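Local atomic coordinates of DUF115 domain-containing protein (Magnetospirillum magneticum AMB-1, PDB entry 5MU5), a protein that probably glycosylates flagellin as a Maf-type glycosyltransferase and is involved in the formation of the bacterial flagellum. Residues E245-R250 with E654-K659; F592-T597 with R634-Q639; L239-D244 with L598-M603; S350-P355 with P370-Y375. All coordinates share one frame; numbering follows the deposited sequence.

How the interactions relate
Helix 242-257 and its lead-in are shared by interactions 1 and 3, and helix 589-609 by interactions 2 and 3. Interaction 2 is buried and purely apolar, inside the C-terminal helical bundle. Interaction 1 is also buried, but there a leucine rests against an ion pair. Interaction 3 is only partly buried and joins the lead-in of helix 242-257 to the bundle. Interaction 4 is buried and differs most: it joins a beta turn to the start of helix 373-378 and uses a water. Ser-373 ties it to interaction 1, through Glu-245 and Thr-249. Interactions 2 and 3 sit close together, with centres about 8 Å apart.

Interaction 1. Residues E245-R250 with E654-K659; sequences EMEMTR and EELFDK
Segments 245-250 and 654-659 are helical and run roughly antiparallel, with 155° between their directions and axes 10.4 Å apart at closest approach; the CA atoms of Glu-247 and Leu-656 are the nearest pair, 7.6 Å apart. Leu-656 carries the contact from its side. Its CG lies anti to the backbone N (chi1 171°), and the branch CD2 is the atom that meets helix 242-257. Leu-656 CD2 lies 3.9 Å from Arg-250 CD, and the two side chains slide past each other in opposite directions. Leu-656 CD2 is also 3.9 Å from Glu-247 OE1 and 4.3 Å from Met-246 CB. Beyond CB, Met-246 turns off and packs on Phe-593. The contact packs helix 242-257, at the start of the MptE-like sequence range, against helix 653-661, the last helix of the Maf helical bundle. Arg-250 and Glu-247 pair within their own helix. Arg-250, bent at chi3 (73°), grips Glu-247 side-on with two nitrogens. Arg-250 NE reaches Glu-247 OE1 at 2.9 Å, and Arg-250 NH2 reaches Glu-247 OE2 at 3.0 Å. Both bonds are nearly straight and lie close to the guanidinium plane, which limits rotation of both groups. Asn-325 gives Glu-247 OE2 a further hydrogen bond. An alanine in place of Glu-247 would probably leave the buried guanidinium of Arg-250 without this two-bonded mate and free to turn, and would take away one of the atoms that CD2 of Leu-656 rests against. Phe-650 and Trp-642 also pack against Leu-656.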
loop_
_atom_site.group_PDB
_atom_site.type_symbol
_atom_site.label_atom_id
_atom_site.label_comp_id
_atom_site.label_asym_id
_atom_site.label_seq_id
_atom_site.Cartn_x
_atom_site.Cartn_y
_atom_site.Cartn_z
ATOM N N GLU A 245 -9.239 11.650 4.808
ATOM C CA GLU A 245 -10.393 11.049 4.167
ATOM C C GLU A 245 -11.529 12.049 4.131
ATOM O O GLU A 245 -12.294 12.054 3.189
ATOM C CB GLU A 245 -10.824 9.762 4.857
ATOM C CG GLU A 245 -9.778 8.651 4.770
ATOM C CD GLU A 245 -9.548 8.116 3.359
ATOM O OE1 GLU A 245 -10.525 7.988 2.592
ATOM O OE2 GLU A 245 -8.380 7.790 3.029
ATOM N N MET A 246 -11.641 12.891 5.157
ATOM C CA MET A 246 -12.633 13.957 5.146
ATOM C C MET A 246 -12.374 14.885 3.968
ATOM O O MET A 246 -13.298 15.217 3.225
ATOM C CB MET A 246 -12.623 14.765 6.440
ATOM C CG MET A 246 -13.221 14.049 7.632
ATOM S SD MET A 246 -13.083 15.064 9.110
ATOM C CE MET A 246 -14.200 14.177 10.180
ATOM N N GLU A 247 -11.123 15.285 3.778
ATOM C CA GLU A 247 -10.803 16.163 2.660
ATOM C C GLU A 247 -11.061 15.545 1.282
ATOM O O GLU A 247 -11.497 16.239 0.381
ATOM C CB GLU A 247 -9.356 16.625 2.725
ATOM C CG GLU A 247 -8.897 17.472 1.535
ATOM C CD GLU A 247 -9.869 18.584 1.152
ATOM O OE1 GLU A 247 -10.625 19.045 2.040
ATOM O OE2 GLU A 247 -9.891 19.000 -0.038
ATOM N N MET A 248 -10.762 14.259 1.119
ATOM C CA MET A 248 -10.917 13.594 -0.170
ATOM C C MET A 248 -12.377 13.568 -0.535
ATOM O O MET A 248 -12.739 13.861 -1.666
ATOM C CB MET A 248 -10.448 12.140 -0.124
ATOM C CG MET A 248 -8.974 11.882 0.124
ATOM S SD MET A 248 -7.857 12.632 -1.056
ATOM C CE MET A 248 -7.465 14.195 -0.275
ATOM N N THR A 249 -13.191 13.172 0.437
ATOM C CA THR A 249 -14.619 13.040 0.260
ATOM C C THR A 249 -15.265 14.418 0.085
ATOM O O THR A 249 -16.207 14.543 -0.695
ATOM C CB THR A 249 -15.247 12.239 1.429
ATOM O OG1 THR A 249 -14.801 10.887 1.369
ATOM C CG2 THR A 249 -16.744 12.226 1.365
ATOM N N ARG A 250 -14.773 15.441 0.785
ATOM C CA ARG A 250 -15.293 16.802 0.594
ATOM C C ARG A 250 -14.988 17.308 -0.832
ATOM O O ARG A 250 -15.857 17.843 -1.515
ATOM C CB ARG A 250 -14.702 17.771 1.602
ATOM C CG ARG A 250 -15.225 19.193 1.481
ATOM C CD ARG A 250 -14.255 20.184 2.091
ATOM N NE ARG A 250 -13.088 20.338 1.230
ATOM C CZ ARG A 250 -13.020 21.172 0.194
ATOM N NH1 ARG A 250 -14.040 21.963 -0.113
ATOM N NH2 ARG A 250 -11.919 21.206 -0.537
ATOM N N GLU A 654 -8.490 24.073 3.374
ATOM C CA GLU A 654 -7.716 24.723 4.430
ATOM C C GLU A 654 -8.617 25.199 5.544
ATOM O O GLU A 654 -8.187 25.252 6.678
ATOM C CB GLU A 654 -6.823 25.855 3.883
ATOM C CG GLU A 654 -5.660 25.318 3.035
ATOM C CD GLU A 654 -4.815 26.398 2.345
ATOM O OE1 GLU A 654 -5.345 27.469 1.985
ATOM O OE2 GLU A 654 -3.602 26.165 2.141
ATOM N N GLU A 655 -9.869 25.516 5.239
ATOM C CA GLU A 655 -10.810 25.885 6.290
ATOM C C GLU A 655 -11.103 24.640 7.135
ATOM O O GLU A 655 -11.023 24.675 8.375
ATOM C CB GLU A 655 -12.107 26.445 5.711
ATOM C CG GLU A 655 -13.073 26.965 6.773
ATOM C CD GLU A 655 -14.512 27.087 6.281
ATOM O OE1 GLU A 655 -14.725 27.572 5.146
ATOM O OE2 GLU A 655 -15.438 26.697 7.034
ATOM N N LEU A 656 -11.433 23.543 6.459
ATOM C CA LEU A 656 -11.736 22.275 7.125
ATOM C C LEU A 656 -10.589 21.804 8.021
ATOM O O LEU A 656 -10.812 21.431 9.194
ATOM C CB LEU A 656 -12.043 21.197 6.093
ATOM C CG LEU A 656 -12.168 19.768 6.602
ATOM C CD1 LEU A 656 -13.175 19.651 7.738
ATOM C CD2 LEU A 656 -12.595 18.901 5.436
ATOM N N PHE A 657 -9.380 21.833 7.452
ATOM C CA PHE A 657 -8.165 21.407 8.143
ATOM C C PHE A 657 -7.874 22.292 9.348
ATOM O O PHE A 657 -7.509 21.786 10.399
ATOM C CB PHE A 657 -6.940 21.355 7.198
ATOM C CG PHE A 657 -5.744 20.678 7.811
ATOM C CD1 PHE A 657 -5.720 19.290 7.970
ATOM C CD2 PHE A 657 -4.650 21.420 8.265
ATOM C CE1 PHE A 657 -4.634 18.652 8.563
ATOM C CE2 PHE A 657 -3.552 20.787 8.839
ATOM C CZ PHE A 657 -3.547 19.401 8.992
ATOM N N ASP A 658 -8.029 23.600 9.198
ATOM C CA ASP A 658 -7.841 24.531 10.323
ATOM C C ASP A 658 -8.773 24.227 11.498
ATOM O O ASP A 658 -8.351 24.251 12.660
ATOM C CB ASP A 658 -8.038 25.990 9.879
ATOM C CG ASP A 658 -6.799 26.567 9.185
ATOM O OD1 ASP A 658 -5.782 25.840 9.089
ATOM O OD2 ASP A 658 -6.836 27.747 8.748
ATOM N N LYS A 659 -10.030 23.921 11.188
ATOM C CA LYS A 659 -11.032 23.660 12.215
ATOM C C LYS A 659 -10.910 22.311 12.917
ATOM O O LYS A 659 -10.994 22.274 14.141
ATOM C CB LYS A 659 -12.413 23.856 11.644
ATOM C CG LYS A 659 -12.626 25.305 11.274
ATOM C CD LYS A 659 -14.029 25.531 10.782
ATOM C CE LYS A 659 -14.268 26.999 10.533
ATOM N NZ LYS A 659 -15.721 27.211 10.300
#

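Interaction 2. Residues F592-T597 with R634-Q639; sequences FFVRGT and RVMTLQ
Met-636 points at helix 589-609 and puts its methyl between Val-594 and Thr-597, one helical turn apart. The first part of its chain is extended (chi2 178°), which carries the sulfur across the gap between the helices. The bend at chi3 (78°) then sets CE against both neighbours. Met-636 and Thr-597 reach toward each other tip to tip. The methyl Met-636 CE lies 3.6 Å from Thr-597 CG2, and it is 3.8 Å from Thr-597 CB. The sulfur follows behind, with Met-636 SD 3.9 Å from Thr-597 CG2. Val-594 meets the same methyl at a slant: its CG1 is 4.1 Å from Met-636 CE. Thr-597 shows its two branches different surroundings. CG2 goes to the methionine, while OG1 turns to polar partners that include Asp-91. Helix 589-609 is kinked here, since the backbone N of Gly-596 and of Thr-597 has no bond to the turn before. Both helices belong to the C-terminal bundle typical of the Maf flagellin glycosyltransferases. Leu-553 and Leu-554 of helix 546-564 cover Val-594 from a third helix, and Ile-93 touches both Met-636 and Thr-597. The three side chains that meet are buried, and what holds them across the gap is van der Waals contact alone, centred on one flexible thioether end.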
loop_
_atom_site.group_PDB
_atom_site.type_symbol
_atom_site.label_atom_id
_atom_site.label_comp_id
_atom_site.label_asym_id
_atom_site.label_seq_id
_atom_site.Cartn_x
_atom_site.Cartn_y
_atom_site.Cartn_z
ATOM N N PHE A 592 -13.040 3.031 5.336
ATOM C CA PHE A 592 -12.035 3.944 4.834
ATOM C C PHE A 592 -11.890 5.137 5.741
ATOM O O PHE A 592 -10.790 5.623 5.942
ATOM C CB PHE A 592 -12.369 4.460 3.443
ATOM C CG PHE A 592 -11.914 3.569 2.348
ATOM C CD1 PHE A 592 -10.570 3.349 2.153
ATOM C CD2 PHE A 592 -12.829 2.979 1.490
ATOM C CE1 PHE A 592 -10.135 2.537 1.131
ATOM C CE2 PHE A 592 -12.412 2.169 0.464
ATOM C CZ PHE A 592 -11.062 1.948 0.283
ATOM N N PHE A 593 -12.993 5.627 6.270
ATOM C CA PHE A 593 -12.933 6.806 7.140
ATOM C C PHE A 593 -12.121 6.634 8.406
ATOM O O PHE A 593 -11.358 7.516 8.758
ATOM C CB PHE A 593 -14.328 7.308 7.491
ATOM C CG PHE A 593 -14.750 8.477 6.681
ATOM C CD1 PHE A 593 -15.077 8.330 5.356
ATOM C CD2 PHE A 593 -14.810 9.743 7.253
ATOM C CE1 PHE A 593 -15.454 9.424 4.603
ATOM C CE2 PHE A 593 -15.172 10.840 6.497
ATOM C CZ PHE A 593 -15.503 10.677 5.174
ATOM N N VAL A 594 -12.252 5.490 9.063
ATOM C CA VAL A 594 -11.698 5.318 10.399
ATOM C C VAL A 594 -10.554 4.327 10.578
ATOM O O VAL A 594 -9.809 4.446 11.555
ATOM C CB VAL A 594 -12.816 4.934 11.389
ATOM C CG1 VAL A 594 -13.901 5.997 11.380
ATOM C CG2 VAL A 594 -13.404 3.554 11.090
ATOM N N ARG A 595 -10.365 3.390 9.655
ATOM C CA ARG A 595 -9.379 2.316 9.881
ATOM C C ARG A 595 -7.933 2.773 10.083
ATOM O O ARG A 595 -7.203 2.171 10.856
ATOM C CB ARG A 595 -9.417 1.280 8.756
ATOM C CG ARG A 595 -8.952 1.817 7.418
ATOM C CD ARG A 595 -9.244 0.877 6.276
ATOM N NE ARG A 595 -8.519 1.316 5.090
ATOM C CZ ARG A 595 -8.388 0.605 3.976
ATOM N NH1 ARG A 595 -8.952 -0.590 3.875
ATOM N NH2 ARG A 595 -7.697 1.097 2.958
ATOM N N GLY A 596 -7.511 3.804 9.369
ATOM C CA GLY A 596 -6.136 4.273 9.467
ATOM C C GLY A 596 -5.883 4.841 10.844
ATOM O O GLY A 596 -4.869 4.543 11.481
ATOM N N THR A 597 -6.826 5.641 11.312
ATOM C CA THR A 597 -6.693 6.276 12.587
ATOM C C THR A 597 -6.728 5.244 13.713
ATOM O O THR A 597 -5.780 5.177 14.514
ATOM C CB THR A 597 -7.734 7.375 12.708
ATOM O OG1 THR A 597 -7.454 8.359 11.691
ATOM C CG2 THR A 597 -7.697 8.027 14.091
ATOM N N ARG A 634 -14.870 8.882 20.909
ATOM C CA ARG A 634 -15.846 9.958 21.152
ATOM C C ARG A 634 -15.541 11.218 20.320
ATOM O O ARG A 634 -16.431 11.775 19.668
ATOM C CB ARG A 634 -15.892 10.303 22.651
ATOM C CG ARG A 634 -16.763 11.494 22.994
ATOM C CD ARG A 634 -17.022 11.636 24.488
ATOM N NE ARG A 634 -18.073 12.637 24.693
ATOM C CZ ARG A 634 -17.890 13.959 24.684
ATOM N NH1 ARG A 634 -16.678 14.484 24.511
ATOM N NH2 ARG A 634 -18.936 14.768 24.848
ATOM N N VAL A 635 -14.297 11.681 20.364
ATOM C CA VAL A 635 -13.887 12.815 19.547
ATOM C C VAL A 635 -14.097 12.529 18.039
ATOM O O VAL A 635 -14.593 13.381 17.307
ATOM C CB VAL A 635 -12.410 13.194 19.817
ATOM C CG1 VAL A 635 -11.872 14.140 18.745
ATOM C CG2 VAL A 635 -12.268 13.814 21.202
ATOM N N MET A 636 -13.731 11.337 17.584
ATOM C CA MET A 636 -13.912 10.969 16.187
ATOM C C MET A 636 -15.399 10.970 15.804
ATOM O O MET A 636 -15.780 11.417 14.723
ATOM C CB MET A 636 -13.334 9.583 15.907
ATOM C CG MET A 636 -11.826 9.509 16.013
ATOM S SD MET A 636 -11.177 7.848 15.735
ATOM C CE MET A 636 -11.273 7.758 13.947
ATOM N N THR A 637 -16.221 10.444 16.699
ATOM C CA THR A 637 -17.652 10.389 16.511
ATOM C C THR A 637 -18.209 11.790 16.295
ATOM O O THR A 637 -18.950 12.030 15.343
ATOM C CB THR A 637 -18.307 9.730 17.743
ATOM O OG1 THR A 637 -17.969 8.335 17.760
ATOM C CG2 THR A 637 -19.823 9.905 17.741
ATOM N N LEU A 638 -17.842 12.711 17.179
ATOM C CA LEU A 638 -18.320 14.087 17.082
ATOM C C LEU A 638 -17.804 14.790 15.851
ATOM O O LEU A 638 -18.518 15.594 15.272
ATOM C CB LEU A 638 -17.921 14.888 18.317
ATOM C CG LEU A 638 -18.640 14.442 19.583
ATOM C CD1 LEU A 638 -17.921 15.032 20.784
ATOM C CD2 LEU A 638 -20.115 14.839 19.557
ATOM N N GLN A 639 -16.568 14.497 15.456
ATOM C CA GLN A 639 -15.979 15.139 14.267
ATOM C C GLN A 639 -16.684 14.707 12.994
ATOM O O GLN A 639 -16.966 15.517 12.106
ATOM C CB GLN A 639 -14.483 14.842 14.172
ATOM C CG GLN A 639 -13.677 15.693 15.129
ATOM C CD GLN A 639 -12.188 15.626 14.888
ATOM O OE1 GLN A 639 -11.715 14.875 14.048
ATOM N NE2 GLN A 639 -11.434 16.419 15.649
#

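Interaction 3. Residues L239-D244 with L598-M603; sequences LGFLHD and LMMAAM
Thr-597 OG1, one residue before segment 598-603 in the middle of helix 589-609, is gripped by two groups: the backbone N of Leu-242 and the carboxylate oxygen OD1 of Asp-91. The first bond ties the beginning of helix 242-257 to helix 589-609. The next residue adds a second tie to the bundle, as His-243 NE2 is hydrogen-bonded to Gln-639 OE1. The contact proper is apolar. Phe-241, at the N-cap position of helix 242-257, presents its ring edge to Met-600. Phe-241 CE1 lies 3.6 Å from Met-600 CG, which sits near the ring plane. Segment 239-244 is the turn that follows helix 219-235 and opens helix 242-257, and here it lies against helix 589-609 of the Maf helical bundle. One face of the Phe-241 ring has Leu-239 O over it, offset toward the rim. Leu-239 points its CD1 at the base of Met-599, 4.1 Å from Met-599 CB. Met-599 then bends at chi2 (-63°), which takes its sulfur away from Leu-239. There Met-572, Leu-575 and Leu-579 of helix 568-579 pack against it. Met-600 touches Val-94 of helix 92-107.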
loop_
_atom_site.group_PDB
_atom_site.type_symbol
_atom_site.label_atom_id
_atom_site.label_comp_id
_atom_site.label_asym_id
_atom_site.label_seq_id
_atom_site.Cartn_x
_atom_site.Cartn_y
_atom_site.Cartn_z
ATOM N N LEU A 239 -2.499 3.461 5.360
ATOM C CA LEU A 239 -3.946 3.596 5.600
ATOM C C LEU A 239 -4.235 5.068 5.810
ATOM O O LEU A 239 -3.556 5.753 6.566
ATOM C CB LEU A 239 -4.410 2.797 6.805
ATOM C CG LEU A 239 -4.205 1.284 6.762
ATOM C CD1 LEU A 239 -4.555 0.694 8.114
ATOM C CD2 LEU A 239 -5.049 0.666 5.664
ATOM N N GLY A 240 -5.228 5.569 5.115
ATOM C CA GLY A 240 -5.573 6.958 5.220
ATOM C C GLY A 240 -6.145 7.322 6.569
ATOM O O GLY A 240 -6.906 6.560 7.177
ATOM N N PHE A 241 -5.797 8.513 7.006
ATOM C CA PHE A 241 -6.234 9.066 8.263
ATOM C C PHE A 241 -7.564 9.798 8.139
ATOM O O PHE A 241 -7.889 10.351 7.100
ATOM C CB PHE A 241 -5.154 10.008 8.797
ATOM C CG PHE A 241 -3.839 9.331 9.019
ATOM C CD1 PHE A 241 -3.768 8.164 9.787
ATOM C CD2 PHE A 241 -2.663 9.861 8.501
ATOM C CE1 PHE A 241 -2.554 7.531 10.008
ATOM C CE2 PHE A 241 -1.436 9.226 8.722
ATOM C CZ PHE A 241 -1.386 8.061 9.468
ATOM N N LEU A 242 -8.309 9.830 9.229
ATOM C CA LEU A 242 -9.631 10.413 9.239
ATOM C C LEU A 242 -9.694 11.756 8.522
ATOM O O LEU A 242 -10.548 11.965 7.678
ATOM C CB LEU A 242 -10.122 10.580 10.684
ATOM C CG LEU A 242 -11.514 11.182 10.839
ATOM C CD1 LEU A 242 -12.552 10.307 10.158
ATOM C CD2 LEU A 242 -11.872 11.400 12.295
ATOM N N HIS A 243 -8.798 12.673 8.866
ATOM C CA HIS A 243 -8.901 14.037 8.343
ATOM C C HIS A 243 -8.598 14.132 6.874
ATOM O O HIS A 243 -9.213 14.942 6.193
ATOM C CB HIS A 243 -8.039 15.012 9.141
ATOM C CG HIS A 243 -8.477 15.149 10.557
ATOM N ND1 HIS A 243 -7.603 15.422 11.585
ATOM C CD2 HIS A 243 -9.692 14.978 11.125
ATOM C CE1 HIS A 243 -8.272 15.466 12.721
ATOM N NE2 HIS A 243 -9.540 15.188 12.471
ATOM N N ASP A 244 -7.668 13.313 6.385
ATOM C CA ASP A 244 -7.399 13.261 4.944
ATOM C C ASP A 244 -8.589 12.640 4.212
ATOM O O ASP A 244 -8.918 13.052 3.124
ATOM C CB ASP A 244 -6.111 12.478 4.642
ATOM C CG ASP A 244 -4.885 13.111 5.286
ATOM O OD1 ASP A 244 -4.748 14.358 5.201
ATOM O OD2 ASP A 244 -4.064 12.367 5.899
ATOM N N LEU A 598 -7.761 4.401 13.742
ATOM C CA LEU A 598 -7.862 3.364 14.787
ATOM C C LEU A 598 -6.698 2.343 14.807
ATOM O O LEU A 598 -6.232 1.950 15.886
ATOM C CB LEU A 598 -9.193 2.623 14.698
ATOM C CG LEU A 598 -10.455 3.479 14.851
ATOM C CD1 LEU A 598 -11.680 2.592 14.794
ATOM C CD2 LEU A 598 -10.452 4.294 16.133
ATOM N N MET A 599 -6.224 1.926 13.634
ATOM C CA MET A 599 -5.120 0.966 13.560
ATOM C C MET A 599 -3.797 1.569 14.005
ATOM O O MET A 599 -2.958 0.879 14.568
ATOM C CB MET A 599 -4.962 0.368 12.157
ATOM C CG MET A 599 -6.001 -0.687 11.780
ATOM S SD MET A 599 -5.980 -2.186 12.800
ATOM C CE MET A 599 -7.119 -1.754 14.104
ATOM N N MET A 600 -3.605 2.846 13.754
ATOM C CA MET A 600 -2.422 3.498 14.232
ATOM C C MET A 600 -2.466 3.668 15.738
ATOM O O MET A 600 -1.419 3.543 16.396
ATOM C CB MET A 600 -2.259 4.840 13.559
ATOM C CG MET A 600 -1.924 4.638 12.108
ATOM S SD MET A 600 -0.457 3.605 11.947
ATOM C CE MET A 600 0.763 4.842 12.447
ATOM N N ALA A 601 -3.654 3.963 16.279
ATOM C CA ALA A 601 -3.805 4.021 17.719
ATOM C C ALA A 601 -3.462 2.658 18.325
ATOM O O ALA A 601 -2.741 2.584 19.301
ATOM C CB ALA A 601 -5.200 4.454 18.097
ATOM N N ALA A 602 -3.929 1.581 17.705
ATOM C CA ALA A 602 -3.643 0.221 18.188
ATOM C C ALA A 602 -2.182 -0.109 18.143
ATOM O O ALA A 602 -1.673 -0.771 19.037
ATOM C CB ALA A 602 -4.421 -0.819 17.412
ATOM N N MET A 603 -1.513 0.355 17.109
ATOM C CA MET A 603 -0.095 0.134 16.972
ATOM C C MET A 603 0.659 0.801 18.114
ATOM O O MET A 603 1.611 0.206 18.670
ATOM C CB MET A 603 0.391 0.728 15.671
ATOM C CG MET A 603 1.828 0.363 15.380
ATOM S SD MET A 603 2.547 1.583 14.298
ATOM C CE MET A 603 2.837 2.839 15.547
#

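Interaction 4. Residues S350-P355 with P370-Y375; sequences SNTVDP and PALSSY
Asn-351 and Thr-352 meet Ser-374 from a type I beta turn that runs from Ser-350 to Val-353. Ser-350 opens the turn and its O accepts the N of Val-353. Ser-350 OG is also hydrogen-bonded to Thr-352 OG1 at 2.8 Å. Asn-351 comes next, its amide directed at the start of helix 373-378. Asn-351 ND2 lies 3.7 Å from Ser-374 CB. Asn-351 ND2 also donates to a water at 2.9 Å, and that water is 2.6 Å from Ser-374 OG, so one water joins the two segments. ND2 also bonds Ser-252 OG of helix 242-257, and Asn-351 OD1 takes the backbone N of Arg-369; both ends of the amide are engaged, which fixes its rotation. With Thr-352 OG1 turned back to Ser-350 (chi1 61°), its methyl faces the second segment. Thr-352 CG2 is 3.3 Å from Ser-374 OG and 4.3 Å from Leu-372 CD1. Further on, Pro-355 packs against Arg-250. The two segments follow the neighbouring parallel strands 346-350 and 363-367, so they lie together at the C-terminal edge of the sheet in the MptE-like region. The direct contacts are van der Waals, and the polar link is indirect: a shared water joins the amide of Asn-351 to the hydroxyl of Ser-374.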
loop_
_atom_site.group_PDB
_atom_site.type_symbol
_atom_site.label_atom_id
_atom_site.label_comp_id
_atom_site.label_asym_id
_atom_site.label_seq_id
_atom_site.Cartn_x
_atom_site.Cartn_y
_atom_site.Cartn_z
ATOM N N SER A 350 -8.203 13.872 -11.036
ATOM C CA SER A 350 -8.759 13.002 -10.029
ATOM C C SER A 350 -10.025 13.643 -9.440
ATOM O O SER A 350 -10.120 14.867 -9.322
ATOM C CB SER A 350 -7.725 12.800 -8.929
ATOM O OG SER A 350 -8.353 12.361 -7.755
ATOM N N ASN A 351 -10.980 12.817 -9.032
ATOM C CA ASN A 351 -12.184 13.336 -8.410
ATOM C C ASN A 351 -11.925 14.105 -7.121
ATOM O O ASN A 351 -12.787 14.855 -6.664
ATOM C CB ASN A 351 -13.210 12.226 -8.161
ATOM C CG ASN A 351 -12.688 11.102 -7.274
ATOM O OD1 ASN A 351 -11.616 10.508 -7.517
ATOM N ND2 ASN A 351 -13.477 10.769 -6.256
ATOM N N THR A 352 -10.730 13.945 -6.554
ATOM C CA THR A 352 -10.377 14.621 -5.321
ATOM C C THR A 352 -9.564 15.895 -5.506
ATOM O O THR A 352 -9.079 16.433 -4.530
ATOM C CB THR A 352 -9.568 13.693 -4.418
ATOM O OG1 THR A 352 -8.373 13.341 -5.094
ATOM C CG2 THR A 352 -10.382 12.427 -4.064
ATOM N N VAL A 353 -9.403 16.397 -6.730
ATOM C CA VAL A 353 -8.692 17.664 -6.885
ATOM C C VAL A 353 -9.499 18.805 -6.265
ATOM O O VAL A 353 -10.725 18.697 -6.075
ATOM C CB VAL A 353 -8.349 17.998 -8.351
ATOM C CG1 VAL A 353 -7.486 16.893 -8.937
ATOM C CG2 VAL A 353 -9.601 18.269 -9.200
ATOM N N ASP A 354 -8.822 19.902 -5.947
ATOM C CA ASP A 354 -9.509 21.039 -5.340
ATOM C C ASP A 354 -10.733 21.461 -6.185
ATOM O O ASP A 354 -10.613 21.664 -7.370
ATOM C CB ASP A 354 -8.538 22.209 -5.157
ATOM C CG ASP A 354 -9.083 23.297 -4.208
ATOM O OD1 ASP A 354 -9.955 24.089 -4.640
ATOM O OD2 ASP A 354 -8.613 23.359 -3.042
ATOM N N PRO A 355 -11.912 21.609 -5.571
ATOM C CA PRO A 355 -13.106 22.011 -6.342
ATOM C C PRO A 355 -12.964 23.289 -7.148
ATOM O O PRO A 355 -13.655 23.442 -8.147
ATOM C CB PRO A 355 -14.172 22.223 -5.269
ATOM C CG PRO A 355 -13.730 21.401 -4.127
ATOM C CD PRO A 355 -12.228 21.390 -4.149
ATOM N N PRO A 370 -8.709 5.290 -6.944
ATOM C CA PRO A 370 -9.086 4.192 -6.063
ATOM C C PRO A 370 -8.487 4.248 -4.655
ATOM O O PRO A 370 -7.675 5.120 -4.354
ATOM C CB PRO A 370 -8.599 2.946 -6.827
ATOM C CG PRO A 370 -7.516 3.427 -7.726
ATOM C CD PRO A 370 -7.812 4.862 -8.036
ATOM N N ALA A 371 -8.940 3.344 -3.788
ATOM C CA ALA A 371 -8.351 3.173 -2.455
ATOM C C ALA A 371 -8.522 4.387 -1.535
ATOM O O ALA A 371 -7.617 4.745 -0.779
ATOM C CB ALA A 371 -6.863 2.796 -2.581
ATOM N N LEU A 372 -9.691 5.007 -1.594
ATOM C CA LEU A 372 -9.997 6.175 -0.774
ATOM C C LEU A 372 -11.468 6.118 -0.438
ATOM O O LEU A 372 -12.219 5.443 -1.119
ATOM C CB LEU A 372 -9.703 7.480 -1.533
ATOM C CG LEU A 372 -8.251 7.774 -1.928
ATOM C CD1 LEU A 372 -8.160 8.927 -2.929
ATOM C CD2 LEU A 372 -7.400 8.089 -0.714
ATOM N N SER A 373 -11.869 6.834 0.607
ATOM C CA SER A 373 -13.273 6.959 0.973
ATOM C C SER A 373 -14.101 7.542 -0.186
ATOM O O SER A 373 -15.228 7.153 -0.399
ATOM C CB SER A 373 -13.422 7.879 2.191
ATOM O OG SER A 373 -12.891 9.179 1.922
ATOM N N SER A 374 -13.518 8.471 -0.928
ATOM C CA SER A 374 -14.177 9.101 -2.059
ATOM C C SER A 374 -14.437 8.116 -3.196
ATOM O O SER A 374 -15.377 8.295 -3.962
ATOM C CB SER A 374 -13.314 10.252 -2.563
ATOM O OG SER A 374 -11.967 9.826 -2.700
ATOM N N TYR A 375 -13.590 7.098 -3.325
ATOM C CA TYR A 375 -13.794 6.083 -4.350
ATOM C C TYR A 375 -15.020 5.254 -4.002
ATOM O O TYR A 375 -15.935 5.090 -4.804
ATOM C CB TYR A 375 -12.576 5.162 -4.481
ATOM C CG TYR A 375 -12.755 4.166 -5.591
ATOM C CD1 TYR A 375 -12.526 4.537 -6.919
ATOM C CD2 TYR A 375 -13.184 2.861 -5.329
ATOM C CE1 TYR A 375 -12.700 3.640 -7.952
ATOM C CE2 TYR A 375 -13.374 1.955 -6.359
ATOM C CZ TYR A 375 -13.135 2.355 -7.672
ATOM O OH TYR A 375 -13.320 1.476 -8.714
HETATM O O HOH W 1 -11.710 8.829 -5.097
#